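Local coordinates for USG-1 protein homolog (Pseudomonas aeruginosa, PDB 2HJS), which probably binds NAD or NADP and acts as a dimeric aldehyde oxidoreductase of the aspartate-semialdehyde dehydrogenase family, though its true substrate is not established, at residues L7-V12 and H34-L39; A21-L26 and M49-S54; A174-E179 and R193-N198; C159-S164 and S315-K320. One frame throughout, in Å; residues are numbered along the deposited sequence.

In the fold
Contacts 1 and 2 belong to the N-terminal Rossmann-type domain, contacts 3 and 4 to the dimerisation domain. Contact 1 is a parallel strand pair inside the seven-stranded sheet; contact 2, about 11 Å away between centres, lays helix 17-28 against the edge strand 48-51, and the segments of the two alternate along the chain. Another side of helix 17-28 touches helix 317-336, which joins contact 2 to contact 4, about 20 Å between centres. Contact 4 unites segments 151 residues apart; contact 3, which meets the second subunit, lies within that interval, its centre about 18 Å from that of contact 4 and about 38 Å from that of contact 1. The four run from probable nucleotide-binding fold to dimer interface.

Contact 1 of 4, residues L7-V12 and H34-L39; sequences LNVAVV and HRLHLL
The Asn8 amide and the His34 ring lie side by side, their planes only 24° apart, with Asn8 OD1 at the ring edge and 3.3 Å from His34 CB. They stand at the start of the parallel pair 9-12 and 36-39, the outer members of the beta-alpha-beta unit whose crossover is helix 17-28, as in a Rossmann fold. Here a side chain takes a backbone's place: Asn8 OD1 accepts Arg35 N at 2.8 Å (N-H...O 151°), the donor tilted from the carbonyl plane. CG of Asn8 swings opposite its own carbonyl carbon (chi1 -66°), which carries OD1 over to Arg35, while ND2 is bound to Ser68 O and a water. Further along, Val9 and Val11 each receive from one residue and donate to another: His37 N donates to Val9 O and Leu39 N to Val11 O, both at 2.8 Å. On the face turned to the helix, Leu36 CD1 rests 3.9 Å from both Val9 CG1 and Val11 CG2. On the reverse face Leu39 CD1 sits 4.0 Å from Val12 CG2. In the backbone, Ala10 CA approaches His37 O to 3.1 Å, a CA-H...O contact.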
loop_
_atom_site.group_PDB
_atom_site.type_symbol
_atom_site.label_atom_id
_atom_site.label_comp_id
_atom_site.label_asym_id
_atom_site.label_seq_id
_atom_site.Cartn_x
_atom_site.Cartn_y
_atom_site.Cartn_z
ATOM N N LEU A 7 -43.454 -4.127 -7.303
ATOM C CA LEU A 7 -42.135 -4.751 -7.149
ATOM C C LEU A 7 -41.753 -5.023 -5.693
ATOM O O LEU A 7 -41.525 -4.097 -4.937
ATOM C CB LEU A 7 -41.049 -3.922 -7.837
ATOM C CG LEU A 7 -39.608 -4.382 -7.590
ATOM C CD1 LEU A 7 -39.326 -5.778 -8.136
ATOM C CD2 LEU A 7 -38.702 -3.389 -8.207
ATOM N N ASN A 8 -41.670 -6.306 -5.320
ATOM C CA ASN A 8 -41.312 -6.671 -3.971
ATOM C C ASN A 8 -39.912 -7.115 -3.910
ATOM O O ASN A 8 -39.413 -7.833 -4.798
ATOM C CB ASN A 8 -42.213 -7.772 -3.441
ATOM C CG ASN A 8 -43.644 -7.316 -3.292
ATOM O OD1 ASN A 8 -43.915 -6.164 -2.999
ATOM N ND2 ASN A 8 -44.558 -8.219 -3.504
ATOM N N VAL A 9 -39.253 -6.659 -2.850
ATOM C CA VAL A 9 -37.847 -6.771 -2.766
ATOM C C VAL A 9 -37.549 -7.497 -1.468
ATOM O O VAL A 9 -38.211 -7.264 -0.446
ATOM C CB VAL A 9 -37.214 -5.364 -2.819
ATOM C CG1 VAL A 9 -35.743 -5.425 -2.559
ATOM C CG2 VAL A 9 -37.505 -4.712 -4.177
ATOM N N ALA A 10 -36.599 -8.417 -1.537
ATOM C CA ALA A 10 -35.981 -9.009 -0.362
ATOM C C ALA A 10 -34.538 -8.517 -0.278
ATOM O O ALA A 10 -33.887 -8.378 -1.303
ATOM C CB ALA A 10 -35.994 -10.520 -0.469
ATOM N N VAL A 11 -34.050 -8.251 0.932
ATOM C CA VAL A 11 -32.611 -8.054 1.160
ATOM C C VAL A 11 -32.122 -9.130 2.122
ATOM O O VAL A 11 -32.450 -9.119 3.310
ATOM C CB VAL A 11 -32.249 -6.637 1.686
ATOM C CG1 VAL A 11 -30.732 -6.513 1.977
ATOM C CG2 VAL A 11 -32.706 -5.557 0.692
ATOM N N VAL A 12 -31.337 -10.052 1.570
ATOM C CA VAL A 12 -30.739 -11.167 2.296
ATOM C C VAL A 12 -29.409 -10.702 2.846
ATOM O O VAL A 12 -28.590 -10.142 2.115
ATOM C CB VAL A 12 -30.611 -12.389 1.360
ATOM C CG1 VAL A 12 -29.953 -13.551 2.066
ATOM C CG2 VAL A 12 -32.022 -12.816 0.878
ATOM N N HIS A 34 -42.718 -2.117 -3.461
ATOM C CA HIS A 34 -44.004 -2.175 -2.811
ATOM C C HIS A 34 -43.768 -2.692 -1.401
ATOM O O HIS A 34 -43.877 -1.926 -0.454
ATOM C CB HIS A 34 -44.941 -3.085 -3.602
ATOM C CG HIS A 34 -46.325 -3.140 -3.057
ATOM N ND1 HIS A 34 -46.986 -4.330 -2.828
ATOM C CD2 HIS A 34 -47.193 -2.155 -2.713
ATOM C CE1 HIS A 34 -48.190 -4.077 -2.350
ATOM N NE2 HIS A 34 -48.334 -2.768 -2.264
ATOM N N ARG A 35 -43.398 -3.966 -1.264
ATOM C CA ARG A 35 -43.032 -4.506 0.035
ATOM C C ARG A 35 -41.554 -4.841 0.081
ATOM O O ARG A 35 -40.977 -5.275 -0.925
ATOM C CB ARG A 35 -43.877 -5.734 0.368
ATOM C CG ARG A 35 -45.360 -5.429 0.489
ATOM C CD ARG A 35 -46.155 -6.697 0.788
ATOM N NE ARG A 35 -47.600 -6.517 0.592
ATOM C CZ ARG A 35 -48.463 -6.176 1.545
ATOM N NH1 ARG A 35 -48.039 -5.967 2.778
ATOM N NH2 ARG A 35 -49.751 -6.041 1.262
ATOM N N LEU A 36 -40.945 -4.569 1.240
ATOM C CA LEU A 36 -39.559 -4.882 1.515
ATOM C C LEU A 36 -39.465 -5.952 2.604
ATOM O O LEU A 36 -40.065 -5.811 3.670
ATOM C CB LEU A 36 -38.783 -3.626 1.932
ATOM C CG LEU A 36 -37.305 -3.795 2.299
ATOM C CD1 LEU A 36 -36.460 -4.436 1.183
ATOM C CD2 LEU A 36 -36.655 -2.490 2.782
ATOM N N HIS A 37 -38.690 -7.000 2.333
ATOM C CA HIS A 37 -38.475 -8.073 3.285
ATOM C C HIS A 37 -36.995 -8.172 3.615
ATOM O O HIS A 37 -36.167 -8.406 2.723
ATOM C CB HIS A 37 -38.976 -9.402 2.702
ATOM C CG HIS A 37 -40.422 -9.388 2.340
ATOM N ND1 HIS A 37 -41.419 -9.513 3.283
ATOM C CD2 HIS A 37 -41.047 -9.242 1.148
ATOM C CE1 HIS A 37 -42.599 -9.453 2.688
ATOM N NE2 HIS A 37 -42.401 -9.297 1.392
ATOM N N LEU A 38 -36.669 -7.983 4.888
ATOM C CA LEU A 38 -35.306 -8.074 5.386
ATOM C C LEU A 38 -35.019 -9.467 5.948
ATOM O O LEU A 38 -35.744 -9.962 6.787
ATOM C CB LEU A 38 -35.071 -7.013 6.461
ATOM C CG LEU A 38 -35.376 -5.551 6.114
ATOM C CD1 LEU A 38 -34.912 -4.596 7.222
ATOM C CD2 LEU A 38 -34.750 -5.161 4.794
ATOM N N LEU A 39 -33.947 -10.100 5.487
ATOM C CA LEU A 39 -33.661 -11.461 5.906
ATOM C C LEU A 39 -32.238 -11.628 6.336
ATOM O O LEU A 39 -31.356 -10.931 5.854
ATOM C CB LEU A 39 -33.993 -12.447 4.785
ATOM C CG LEU A 39 -35.420 -12.341 4.249
ATOM C CD1 LEU A 39 -35.465 -12.899 2.850
ATOM C CD2 LEU A 39 -36.433 -13.043 5.187
HETATM O O HOH W 1 -47.720 -7.491 -3.550
#

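Contact 2 of 4, residues A21-L26 and M49-S54; sequences ALVGLL and MGFAES
Phe51 carries its ring across to helix 17-28, where CD1 comes 3.7 Å from Val23 CG1 and the ring edge faces the helix backbone. This is helix-on-sheet packing in the Rossmann-type domain: the helix connects strands 9-12 and 36-40, and its flank reaches past strands 36-40 and 54-60 to strand 48-51, an edge strand of the sheet in this chain. Helix 21-26 and strand 49-51 run in roughly the same direction, their axes 24° apart and 8.8 Å at closest approach. A chi1 of 177° extends the Phe51 ring away from the strand backbone and toward the helix. Val23 crosses it obliquely, whereas Leu26 CB lies near the ring plane, 4.1 Å from CE1. Val23 also serves the other end of the strand, its CB standing 4.4 Å from the CE methyl of the selenomethionine Met49. Leu36 and Leu38 of strand 36-40 touch Phe51 and Met49 respectively. The side-chain contacts are apolar, and no hydrogen bond crosses between the segments. Beyond the ring the chain turns back in a type I' beta turn, Phe51 to Ser54, that joins strand 48-51 to strand 54-60 as a hairpin. Phe51 O takes two donors there, Ser54 N and Ser54 OG, each at 2.9 Å; Ala52 N is tied to Asp27 OD2 of the helix. From the helix backbone, Val23 O lies in the plane of the Phe51 ring, at its edge, 3.7 Å from CE1.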
loop_
_atom_site.group_PDB
_atom_site.type_symbol
_atom_site.label_atom_id
_atom_site.label_comp_id
_atom_site.label_asym_id
_atom_site.label_seq_id
_atom_site.Cartn_x
_atom_site.Cartn_y
_atom_site.Cartn_z
ATOM N N ALA A 21 -26.188 -0.952 4.569
ATOM C CA ALA A 21 -25.968 0.200 3.688
ATOM C C ALA A 21 -26.938 0.105 2.520
ATOM O O ALA A 21 -27.494 1.099 2.091
ATOM C CB ALA A 21 -24.506 0.254 3.193
ATOM N N LEU A 22 -27.170 -1.105 2.032
ATOM C CA LEU A 22 -27.999 -1.291 0.863
ATOM C C LEU A 22 -29.455 -0.936 1.178
ATOM O O LEU A 22 -30.126 -0.301 0.365
ATOM C CB LEU A 22 -27.855 -2.716 0.335
ATOM C CG LEU A 22 -28.393 -2.982 -1.072
ATOM C CD1 LEU A 22 -27.675 -4.173 -1.646
ATOM C CD2 LEU A 22 -29.933 -3.196 -1.109
ATOM N N VAL A 23 -29.932 -1.311 2.369
ATOM C CA VAL A 23 -31.285 -0.965 2.798
ATOM C C VAL A 23 -31.433 0.553 2.919
ATOM O O VAL A 23 -32.433 1.120 2.467
ATOM C CB VAL A 23 -31.678 -1.683 4.112
ATOM C CG1 VAL A 23 -32.985 -1.127 4.665
ATOM C CG2 VAL A 23 -31.781 -3.210 3.871
ATOM N N GLY A 24 -30.455 1.217 3.520
ATOM C CA GLY A 24 -30.482 2.678 3.607
ATOM C C GLY A 24 -30.517 3.326 2.221
ATOM O O GLY A 24 -31.203 4.320 2.020
ATOM N N LEU A 25 -29.780 2.770 1.264
ATOM C CA LEU A 25 -29.801 3.286 -0.102
ATOM C C LEU A 25 -31.125 3.095 -0.841
ATOM O O LEU A 25 -31.494 3.945 -1.657
ATOM C CB LEU A 25 -28.682 2.658 -0.928
ATOM C CG LEU A 25 -27.282 3.141 -0.565
ATOM C CD1 LEU A 25 -26.271 2.263 -1.282
ATOM C CD2 LEU A 25 -27.081 4.629 -0.892
ATOM N N LEU A 26 -31.817 1.981 -0.580
ATOM C CA LEU A 26 -33.141 1.778 -1.120
ATOM C C LEU A 26 -34.066 2.903 -0.680
ATOM O O LEU A 26 -34.900 3.350 -1.452
ATOM C CB LEU A 26 -33.735 0.415 -0.708
ATOM C CG LEU A 26 -32.983 -0.809 -1.239
ATOM C CD1 LEU A 26 -33.657 -2.084 -0.720
ATOM C CD2 LEU A 26 -32.866 -0.783 -2.772
HETATM N N MSE A 49 -34.925 -3.265 12.213
HETATM C CA MSE A 49 -34.131 -2.262 11.511
HETATM C C MSE A 49 -35.009 -1.157 10.992
HETATM O O MSE A 49 -36.140 -1.398 10.583
HETATM C CB MSE A 49 -33.377 -2.875 10.332
HETATM C CG MSE A 49 -32.277 -3.805 10.718
HETATM SE SE MSE A 49 -31.392 -4.492 9.118
HETATM C CE MSE A 49 -30.793 -2.798 8.287
ATOM N N GLY A 50 -34.462 0.051 10.987
ATOM C CA GLY A 50 -35.147 1.213 10.451
ATOM C C GLY A 50 -35.189 1.207 8.936
ATOM O O GLY A 50 -34.213 0.841 8.281
ATOM N N PHE A 51 -36.336 1.592 8.388
ATOM C CA PHE A 51 -36.498 1.817 6.955
ATOM C C PHE A 51 -37.610 2.828 6.714
ATOM O O PHE A 51 -38.773 2.625 7.151
ATOM C CB PHE A 51 -36.796 0.523 6.194
ATOM C CG PHE A 51 -37.042 0.738 4.720
ATOM C CD1 PHE A 51 -35.966 0.887 3.831
ATOM C CD2 PHE A 51 -38.348 0.833 4.222
ATOM C CE1 PHE A 51 -36.181 1.099 2.460
ATOM C CE2 PHE A 51 -38.578 1.050 2.866
ATOM C CZ PHE A 51 -37.481 1.180 1.972
ATOM N N ALA A 52 -37.262 3.913 6.021
ATOM C CA ALA A 52 -38.230 4.983 5.713
ATOM C C ALA A 52 -39.022 5.432 6.946
ATOM O O ALA A 52 -40.253 5.549 6.886
ATOM C CB ALA A 52 -39.176 4.548 4.582
ATOM N N GLU A 53 -38.302 5.649 8.057
ATOM C CA GLU A 53 -38.858 6.101 9.370
ATOM C C GLU A 53 -39.675 5.051 10.142
ATOM O O GLU A 53 -40.048 5.257 11.316
ATOM C CB GLU A 53 -39.636 7.433 9.249
ATOM C CG GLU A 53 -38.758 8.590 8.748
ATOM C CD GLU A 53 -39.517 9.899 8.475
ATOM O OE1 GLU A 53 -40.764 9.963 8.661
ATOM O OE2 GLU A 53 -38.835 10.881 8.075
ATOM N N SER A 54 -39.954 3.934 9.480
ATOM C CA SER A 54 -40.658 2.827 10.099
ATOM C C SER A 54 -39.663 1.736 10.554
ATOM O O SER A 54 -38.465 1.808 10.259
ATOM C CB SER A 54 -41.741 2.298 9.156
ATOM O OG SER A 54 -41.230 1.401 8.203
#

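Contact 3 of 4, residues A174-E179 and R193-N198; sequences ARQTAE and RQIAFN
Gln176 and Ile195 cross at about a right angle where helix 167-181 of the dimerisation domain meets the returning loop 193-198, a helix-loop packing at the subunit interface. The glutamine runs out extended from the helix, chi1 of -76° setting CG beside the backbone N, and its amide ends alongside the loop backbone. Gln176 OE1 accepts two successive amides, Ile195 N at 2.8 Å and Ala196 N at 3.3 Å. Both donors come from the same face of the amide plane, and the longer bond is the straighter, at 174°. A further bond, from NE2 to Glu172 OE2, would fix the rotation of the buried amide. Nearer the helix backbone, Gln176 CB packs on Ala196 CB at 3.8 Å. The other pair, Thr177 and Phe197, also crosses nearly perpendicularly: the Thr177 CG2 methyl touches Phe197 CZ at 3.6 Å, approaching obliquely. Thr177 OG1 lies 3.7 Å from Ala196 CB, bonds to Leu173 O within the helix, and accepts from a water that in turn receives Phe197 N. The loop is stiffened from within, since Gln194 NE2 donates to Ala196 O and Asn198 ND2 to Gln194 O. From the second subunit, Asp280 forms a salt bridge with Arg193 and Phe243 meets the Phe197 ring. The same water oxygen lies over one face of that ring, offset toward the rim, and 2.7 Å from Phe197 N.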
loop_
_atom_site.group_PDB
_atom_site.type_symbol
_atom_site.label_atom_id
_atom_site.label_comp_id
_atom_site.label_asym_id
_atom_site.label_seq_id
_atom_site.Cartn_x
_atom_site.Cartn_y
_atom_site.Cartn_z
ATOM N N ALA A 174 -9.782 -1.653 16.455
ATOM C CA ALA A 174 -9.984 -0.697 17.549
ATOM C C ALA A 174 -9.462 -1.244 18.888
ATOM O O ALA A 174 -8.823 -0.520 19.652
ATOM C CB ALA A 174 -11.469 -0.315 17.656
ATOM N N ARG A 175 -9.728 -2.522 19.157
ATOM C CA ARG A 175 -9.343 -3.160 20.423
ATOM C C ARG A 175 -7.824 -3.318 20.543
ATOM O O ARG A 175 -7.236 -2.966 21.564
ATOM C CB ARG A 175 -10.052 -4.512 20.591
ATOM C CG ARG A 175 -9.891 -5.125 21.974
ATOM C CD ARG A 175 -10.552 -6.513 22.100
ATOM N NE ARG A 175 -10.208 -7.379 20.974
ATOM C CZ ARG A 175 -9.086 -8.095 20.878
ATOM N NH1 ARG A 175 -8.176 -8.071 21.851
ATOM N NH2 ARG A 175 -8.871 -8.833 19.787
ATOM N N GLN A 176 -7.197 -3.839 19.487
ATOM C CA GLN A 176 -5.740 -3.977 19.440
ATOM C C GLN A 176 -5.060 -2.621 19.570
ATOM O O GLN A 176 -4.073 -2.502 20.286
ATOM C CB GLN A 176 -5.289 -4.640 18.138
ATOM C CG GLN A 176 -5.502 -6.138 18.058
ATOM C CD GLN A 176 -4.598 -6.789 17.020
ATOM O OE1 GLN A 176 -3.618 -6.187 16.568
ATOM N NE2 GLN A 176 -4.917 -8.025 16.639
ATOM N N THR A 177 -5.587 -1.608 18.877
ATOM C CA THR A 177 -4.973 -0.281 18.886
ATOM C C THR A 177 -4.998 0.281 20.302
ATOM O O THR A 177 -3.992 0.817 20.773
ATOM C CB THR A 177 -5.628 0.701 17.872
ATOM O OG1 THR A 177 -5.557 0.157 16.547
ATOM C CG2 THR A 177 -4.891 2.025 17.860
ATOM N N ALA A 178 -6.132 0.107 20.986
ATOM C CA ALA A 178 -6.317 0.598 22.348
ATOM C C ALA A 178 -5.396 -0.105 23.345
ATOM O O ALA A 178 -4.745 0.559 24.157
ATOM C CB ALA A 178 -7.767 0.443 22.765
ATOM N N GLU A 179 -5.346 -1.436 23.282
ATOM C CA GLU A 179 -4.454 -2.222 24.125
ATOM C C GLU A 179 -3.019 -1.687 24.056
ATOM O O GLU A 179 -2.381 -1.491 25.084
ATOM C CB GLU A 179 -4.492 -3.699 23.730
ATOM C CG GLU A 179 -5.678 -4.469 24.293
ATOM C CD GLU A 179 -6.034 -5.730 23.486
ATOM O OE1 GLU A 179 -5.329 -6.058 22.491
ATOM O OE2 GLU A 179 -7.035 -6.396 23.858
ATOM N N ARG A 193 -1.827 -12.535 14.729
ATOM C CA ARG A 193 -0.758 -11.548 14.808
ATOM C C ARG A 193 -1.352 -10.138 14.942
ATOM O O ARG A 193 -2.562 -9.935 14.779
ATOM C CB ARG A 193 0.152 -11.654 13.577
ATOM C CG ARG A 193 -0.454 -11.079 12.288
ATOM C CD ARG A 193 -0.281 -12.031 11.125
ATOM N NE ARG A 193 1.088 -12.014 10.637
ATOM C CZ ARG A 193 1.681 -13.007 9.977
ATOM N NH1 ARG A 193 1.047 -14.151 9.697
ATOM N NH2 ARG A 193 2.939 -12.848 9.598
ATOM N N GLN A 194 -0.481 -9.181 15.235
ATOM C CA GLN A 194 -0.863 -7.795 15.384
ATOM C C GLN A 194 -1.290 -7.174 14.062
ATOM O O GLN A 194 -0.593 -7.268 13.055
ATOM C CB GLN A 194 0.295 -7.004 15.973
ATOM C CG GLN A 194 -0.082 -5.606 16.399
ATOM C CD GLN A 194 1.084 -4.847 16.959
ATOM O OE1 GLN A 194 1.847 -5.370 17.781
ATOM N NE2 GLN A 194 1.233 -3.590 16.525
ATOM N N ILE A 195 -2.461 -6.556 14.067
ATOM C CA ILE A 195 -2.896 -5.758 12.920
ATOM C C ILE A 195 -2.775 -4.247 13.169
ATOM O O ILE A 195 -2.582 -3.479 12.224
ATOM C CB ILE A 195 -4.315 -6.141 12.445
ATOM C CG1 ILE A 195 -5.387 -5.768 13.478
ATOM C CG2 ILE A 195 -4.373 -7.669 12.128
ATOM C CD1 ILE A 195 -6.810 -6.006 12.965
ATOM N N ALA A 196 -2.888 -3.839 14.432
ATOM C CA ALA A 196 -2.732 -2.451 14.824
ATOM C C ALA A 196 -1.371 -1.915 14.344
ATOM O O ALA A 196 -0.343 -2.589 14.487
ATOM C CB ALA A 196 -2.869 -2.314 16.354
ATOM N N PHE A 197 -1.380 -0.717 13.757
ATOM C CA PHE A 197 -0.151 -0.084 13.256
ATOM C C PHE A 197 0.725 -1.041 12.399
ATOM O O PHE A 197 1.944 -0.963 12.424
ATOM C CB PHE A 197 0.659 0.497 14.427
ATOM C CG PHE A 197 -0.134 1.388 15.347
ATOM C CD1 PHE A 197 -0.615 2.621 14.905
ATOM C CD2 PHE A 197 -0.366 1.007 16.662
ATOM C CE1 PHE A 197 -1.329 3.465 15.765
ATOM C CE2 PHE A 197 -1.081 1.839 17.542
ATOM C CZ PHE A 197 -1.567 3.069 17.086
ATOM N N ASN A 198 0.097 -1.969 11.669
ATOM C CA ASN A 198 0.855 -2.973 10.911
ATOM C C ASN A 198 0.299 -3.086 9.506
ATOM O O ASN A 198 -0.848 -2.745 9.286
ATOM C CB ASN A 198 0.784 -4.338 11.605
ATOM C CG ASN A 198 2.026 -5.184 11.357
ATOM O OD1 ASN A 198 2.993 -4.707 10.779
ATOM N ND2 ASN A 198 2.016 -6.427 11.829
HETATM O O HOH W 2 -3.632 0.720 14.179
#

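Contact 4 of 4, residues C159-S164 and S315-K320; sequences CLSVSS and SDNVRK
The first turn of helix 317-336 reaches the 3-10 segment 162-164 through Asn317, within the dimerisation domain and its mixed sheet. Asn317 ND2 donates to Ser163 OG at 3.0 Å, with an N-H...O angle of 157° and the oxygen close to the amide plane. The hydroxyl is shared: Ser163 OG also pairs with Ser161 OG at 2.8 Å, a bond in which either serine may be the donor. Both serines hold OG between their backbone N and carbonyl carbon (chi1 66° for Ser163), which turns the two oxygens to the same side, toward the asparagine. Asn317 OD1 accepts Gly245 N, so both ends of this buried amide are held, consistent with its modelled orientation. Ser164 OG stays farther off, 3.9 Å from Asn317 ND2. A bound dioxane, probably from the crystallisation liquor, lies about 4 Å from the Asn317 side chain. Just ahead of Asn317, Asp316 is the N-cap of the helix: its OD1 accepts Arg319 N at 3.0 Å, from well above the carboxylate plane, and Val318 N more weakly. The cap would help set the place from which Asn317 extends. Strand 151-160 runs into the serines and strand 308-315 into the cap, both in one mixed sheet with strand 246-254 between them; helix 133-145 packs on Asn317 through Ala133, and helix 167-181 on Ser163 through Val170.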
loop_
_atom_site.group_PDB
_atom_site.type_symbol
_atom_site.label_atom_id
_atom_site.label_comp_id
_atom_site.label_asym_id
_atom_site.label_seq_id
_atom_site.Cartn_x
_atom_site.Cartn_y
_atom_site.Cartn_z
ATOM N N CYS A 159 -4.856 -1.412 -1.010
ATOM C CA CYS A 159 -4.720 -1.348 0.450
ATOM C C CYS A 159 -6.101 -1.359 1.061
ATOM O O CYS A 159 -6.863 -0.383 0.935
ATOM C CB CYS A 159 -3.960 -0.104 0.872
ATOM S SG CYS A 159 -2.276 -0.078 0.161
ATOM N N LEU A 160 -6.434 -2.482 1.687
ATOM C CA LEU A 160 -7.784 -2.743 2.152
ATOM C C LEU A 160 -7.897 -2.338 3.618
ATOM O O LEU A 160 -6.988 -2.593 4.401
ATOM C CB LEU A 160 -8.112 -4.241 1.999
ATOM C CG LEU A 160 -8.735 -4.724 0.678
ATOM C CD1 LEU A 160 -7.929 -4.367 -0.497
ATOM C CD2 LEU A 160 -8.980 -6.257 0.681
ATOM N N SER A 161 -9.011 -1.713 3.975
ATOM C CA SER A 161 -9.332 -1.427 5.380
ATOM C C SER A 161 -9.848 -2.693 6.068
ATOM O O SER A 161 -10.241 -3.651 5.390
ATOM C CB SER A 161 -10.436 -0.383 5.427
ATOM O OG SER A 161 -11.654 -0.931 4.947
ATOM N N VAL A 162 -9.878 -2.701 7.400
ATOM C CA VAL A 162 -10.379 -3.866 8.137
ATOM C C VAL A 162 -11.874 -4.135 7.971
ATOM O O VAL A 162 -12.331 -5.242 8.259
ATOM C CB VAL A 162 -10.032 -3.825 9.654
ATOM C CG1 VAL A 162 -8.544 -4.007 9.845
ATOM C CG2 VAL A 162 -10.561 -2.550 10.332
ATOM N N SER A 163 -12.644 -3.124 7.542
ATOM C CA SER A 163 -14.075 -3.339 7.261
ATOM C C SER A 163 -14.260 -4.363 6.131
ATOM O O SER A 163 -15.324 -4.919 5.986
ATOM C CB SER A 163 -14.783 -2.038 6.903
ATOM O OG SER A 163 -14.285 -1.543 5.670
ATOM N N SER A 164 -13.210 -4.621 5.344
ATOM C CA SER A 164 -13.270 -5.670 4.321
ATOM C C SER A 164 -13.512 -7.063 4.938
ATOM O O SER A 164 -13.962 -7.978 4.251
ATOM C CB SER A 164 -11.990 -5.666 3.479
ATOM O OG SER A 164 -12.017 -4.647 2.473
ATOM N N SER A 315 -12.392 4.879 -2.351
ATOM C CA SER A 315 -13.840 4.686 -2.388
ATOM C C SER A 315 -14.306 4.008 -1.113
ATOM O O SER A 315 -13.538 3.262 -0.467
ATOM C CB SER A 315 -14.201 3.784 -3.568
ATOM O OG SER A 315 -15.566 3.987 -3.948
ATOM N N ASP A 316 -15.560 4.260 -0.773
ATOM C CA ASP A 316 -16.233 3.596 0.333
ATOM C C ASP A 316 -16.623 2.172 -0.113
ATOM O O ASP A 316 -17.581 1.978 -0.875
ATOM C CB ASP A 316 -17.460 4.425 0.765
ATOM C CG ASP A 316 -18.147 3.871 2.000
ATOM O OD1 ASP A 316 -18.044 2.638 2.251
ATOM O OD2 ASP A 316 -18.810 4.672 2.711
ATOM N N ASN A 317 -15.850 1.183 0.346
ATOM C CA ASN A 317 -16.076 -0.212 -0.021
ATOM C C ASN A 317 -17.466 -0.722 0.362
ATOM O O ASN A 317 -18.046 -1.529 -0.345
ATOM C CB ASN A 317 -14.987 -1.107 0.593
ATOM C CG ASN A 317 -14.898 -0.969 2.101
ATOM O OD1 ASN A 317 -14.773 0.139 2.642
ATOM N ND2 ASN A 317 -14.993 -2.099 2.793
ATOM N N VAL A 318 -18.017 -0.230 1.462
ATOM C CA VAL A 318 -19.334 -0.679 1.896
ATOM C C VAL A 318 -20.495 -0.020 1.125
ATOM O O VAL A 318 -21.292 -0.706 0.474
ATOM C CB VAL A 318 -19.496 -0.516 3.416
ATOM C CG1 VAL A 318 -20.945 -0.824 3.853
ATOM C CG2 VAL A 318 -18.495 -1.446 4.140
ATOM N N ARG A 319 -20.569 1.306 1.210
ATOM C CA ARG A 319 -21.647 2.084 0.613
ATOM C C ARG A 319 -21.554 2.102 -0.918
ATOM O O ARG A 319 -22.565 1.910 -1.588
ATOM C CB ARG A 319 -21.605 3.514 1.139
ATOM C CG ARG A 319 -22.738 4.401 0.593
ATOM C CD ARG A 319 -22.485 5.868 0.910
ATOM N NE ARG A 319 -23.474 6.739 0.267
ATOM C CZ ARG A 319 -24.693 7.008 0.751
ATOM N NH1 ARG A 319 -25.090 6.485 1.903
ATOM N NH2 ARG A 319 -25.520 7.806 0.075
ATOM N N LYS A 320 -20.348 2.359 -1.452
ATOM C CA LYS A 320 -20.169 2.568 -2.885
ATOM C C LYS A 320 -19.787 1.288 -3.658
ATOM O O LYS A 320 -20.558 0.825 -4.479
ATOM C CB LYS A 320 -19.158 3.695 -3.171
ATOM C CG LYS A 320 -18.758 3.808 -4.667
ATOM C CD LYS A 320 -20.020 4.098 -5.558
ATOM C CE LYS A 320 -19.665 4.378 -7.018
ATOM N NZ LYS A 320 -18.967 5.677 -7.260
#